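Local coordinates for protein cyclopenase asqI (Emericella nidulans, PDB 5YY3) that converts 4'-methoxycyclopenin into 4'-methoxyviridicatin with release of methyl isocyanate, as a zinc-dependent cyclopenase of aspoquinolone biosynthesis, at residues Tyr467-Gln472 and Lys525-Thr530. Residues are numbered along the deposited sequence; the frame is centred on the assembly and turned at random.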
loop_
_atom_site.group_PDB
_atom_site.type_symbol
_atom_site.label_atom_id
_atom_site.label_comp_id
_atom_site.label_asym_id
_atom_site.label_seq_id
_atom_site.Cartn_x
_atom_site.Cartn_y
_atom_site.Cartn_z
ATOM N N TYR A 467 -20.532 26.401 -0.969
ATOM C CA TYR A 467 -19.751 27.162 -1.928
ATOM C C TYR A 467 -20.656 28.020 -2.807
ATOM O O TYR A 467 -21.881 27.903 -2.798
ATOM C CB TYR A 467 -18.870 26.243 -2.795
ATOM C CG TYR A 467 -19.609 25.433 -3.841
ATOM C CD1 TYR A 467 -19.904 25.976 -5.089
ATOM C CD2 TYR A 467 -19.994 24.113 -3.594
ATOM C CE1 TYR A 467 -20.590 25.248 -6.053
ATOM C CE2 TYR A 467 -20.669 23.358 -4.565
ATOM C CZ TYR A 467 -20.965 23.938 -5.793
ATOM O OH TYR A 467 -21.643 23.222 -6.768
ATOM N N GLU A 468 -20.025 28.891 -3.565
ATOM C CA GLU A 468 -20.720 29.721 -4.516
ATOM C C GLU A 468 -19.767 29.936 -5.669
ATOM O O GLU A 468 -18.572 29.732 -5.532
ATOM C CB GLU A 468 -21.123 31.055 -3.892
ATOM C CG GLU A 468 -19.936 32.008 -3.781
ATOM C CD GLU A 468 -20.260 33.308 -3.090
ATOM O OE1 GLU A 468 -20.982 33.290 -2.053
ATOM O OE2 GLU A 468 -19.788 34.351 -3.608
ATOM N N TRP A 469 -20.279 30.327 -6.816
ATOM C CA TRP A 469 -19.383 30.848 -7.816
ATOM C C TRP A 469 -19.895 32.214 -8.232
ATOM O O TRP A 469 -21.083 32.547 -8.047
ATOM C CB TRP A 469 -19.250 29.905 -9.014
ATOM C CG TRP A 469 -20.501 29.669 -9.814
ATOM C CD1 TRP A 469 -21.554 28.876 -9.469
ATOM C CD2 TRP A 469 -20.817 30.219 -11.106
ATOM N NE1 TRP A 469 -22.506 28.880 -10.473
ATOM C CE2 TRP A 469 -22.079 29.698 -11.487
ATOM C CE3 TRP A 469 -20.152 31.089 -11.981
ATOM C CZ2 TRP A 469 -22.702 30.038 -12.700
ATOM C CZ3 TRP A 469 -20.769 31.420 -13.196
ATOM C CH2 TRP A 469 -22.032 30.895 -13.538
ATOM N N ASN A 470 -18.991 33.024 -8.755
ATOM C CA ASN A 470 -19.411 34.268 -9.345
ATOM C C ASN A 470 -18.544 34.567 -10.556
ATOM O O ASN A 470 -17.479 33.953 -10.741
ATOM C CB ASN A 470 -19.384 35.408 -8.321
ATOM C CG ASN A 470 -18.038 35.561 -7.643
ATOM O OD1 ASN A 470 -17.099 36.116 -8.218
ATOM N ND2 ASN A 470 -17.944 35.092 -6.404
ATOM N N VAL A 471 -19.025 35.481 -11.397
ATOM C CA VAL A 471 -18.337 35.822 -12.621
ATOM C C VAL A 471 -18.763 37.233 -13.014
ATOM O O VAL A 471 -19.851 37.707 -12.651
ATOM C CB VAL A 471 -18.648 34.811 -13.758
ATOM C CG1 VAL A 471 -20.084 34.929 -14.192
ATOM C CG2 VAL A 471 -17.702 34.988 -14.971
ATOM N N GLN A 472 -17.893 37.918 -13.736
ATOM C CA GLN A 472 -18.183 39.269 -14.146
ATOM C C GLN A 472 -18.684 39.252 -15.584
ATOM O O GLN A 472 -18.092 38.607 -16.459
ATOM C CB GLN A 472 -16.942 40.131 -13.990
ATOM C CG GLN A 472 -17.190 41.608 -14.053
ATOM C CD GLN A 472 -15.926 42.400 -13.746
ATOM O OE1 GLN A 472 -15.221 42.113 -12.764
ATOM N NE2 GLN A 472 -15.618 43.380 -14.595
ATOM N N LYS A 525 -22.489 38.341 -11.378
ATOM C CA LYS A 525 -23.527 37.352 -11.079
ATOM C C LYS A 525 -23.017 36.399 -10.016
ATOM O O LYS A 525 -21.903 35.891 -10.133
ATOM C CB LYS A 525 -23.932 36.576 -12.334
ATOM C CG LYS A 525 -25.021 35.539 -12.083
ATOM C CD LYS A 525 -26.399 36.182 -12.125
ATOM C CE LYS A 525 -27.533 35.172 -12.048
ATOM N NZ LYS A 525 -28.075 35.110 -10.664
ATOM N N VAL A 526 -23.809 36.176 -8.972
ATOM C CA VAL A 526 -23.467 35.189 -7.951
ATOM C C VAL A 526 -24.471 34.018 -7.944
ATOM O O VAL A 526 -25.687 34.223 -7.973
ATOM C CB VAL A 526 -23.412 35.813 -6.541
ATOM C CG1 VAL A 526 -22.847 34.802 -5.516
ATOM C CG2 VAL A 526 -22.565 37.070 -6.555
ATOM N N ARG A 527 -23.943 32.796 -7.904
ATOM C CA ARG A 527 -24.761 31.590 -7.803
ATOM C C ARG A 527 -24.359 30.738 -6.603
ATOM O O ARG A 527 -23.184 30.395 -6.456
ATOM C CB ARG A 527 -24.635 30.748 -9.073
ATOM C CG ARG A 527 -25.163 31.404 -10.324
ATOM C CD ARG A 527 -26.657 31.278 -10.369
ATOM N NE ARG A 527 -27.070 29.907 -10.649
ATOM C CZ ARG A 527 -28.316 29.470 -10.507
ATOM N NH1 ARG A 527 -29.251 30.311 -10.074
ATOM N NH2 ARG A 527 -28.630 28.204 -10.789
ATOM N N LEU A 528 -25.323 30.381 -5.756
ATOM C CA LEU A 528 -25.047 29.462 -4.645
ATOM C C LEU A 528 -25.015 28.018 -5.138
ATOM O O LEU A 528 -25.609 27.692 -6.187
ATOM C CB LEU A 528 -26.092 29.609 -3.529
ATOM C CG LEU A 528 -26.341 31.039 -3.004
ATOM C CD1 LEU A 528 -27.347 31.030 -1.861
ATOM C CD2 LEU A 528 -25.042 31.724 -2.581
ATOM N N ASP A 529 -24.317 27.159 -4.384
ATOM C CA ASP A 529 -24.292 25.719 -4.651
ATOM C C ASP A 529 -25.705 25.137 -4.674
ATOM O O ASP A 529 -26.048 24.286 -5.513
ATOM C CB ASP A 529 -23.434 24.980 -3.602
ATOM C CG ASP A 529 -23.762 25.375 -2.155
ATOM O OD1 ASP A 529 -24.588 26.284 -1.926
ATOM O OD2 ASP A 529 -23.165 24.788 -1.220
ATOM N N THR A 530 -26.525 25.619 -3.745
ATOM C CA THR A 530 -27.833 25.037 -3.478
ATOM C C THR A 530 -28.877 25.500 -4.490
ATOM O O THR A 530 -30.020 25.055 -4.445
ATOM C CB THR A 530 -28.305 25.378 -2.034
ATOM O OG1 THR A 530 -28.052 26.761 -1.753
ATOM C CG2 THR A 530 -27.540 24.538 -0.995
#
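W469 and R527 exchange two backbone hydrogen bonds, W469 N to R527 O and R527 N to W469 O, the latter with an N-H...O angle of 179°. V471 and K525 repeat the pattern, with K525 N 3.0 Å from V471 O. At the other end a side chain takes over: D529 N still donates to Y467 O, but Y467 N turns to D529 OD2, 3.1 Å away, meeting it from above the carboxylate plane. Y467 O also accepts from the amide of Q432. D529 CB lies over the centre of the Y467 ring, a CH-pi contact with CB 3.4 Å from the centroid; with CG between the backbone N and the carbonyl carbon (chi1 73°), the ring presents a face to this CB. Strands 461-475 and 523-528 pair antiparallel here in the hemocyanin-type Ig-like domain; strand 422-431 hydrogen-bonds to the other edge of 467-472. The R527 side chain lies alongside that of W469, pointing the same way, with R527 CB 3.2 Å from W469 NE1. Both converge on D511, whose OD2 accepts from W469 NE1 and forms a salt bridge with R527 NE. On the opposite sheet face, E468 OE2 forms a salt bridge with R430 NE, takes a weak bond from N470 ND2, and packs 3.6 Å from V526 CG1.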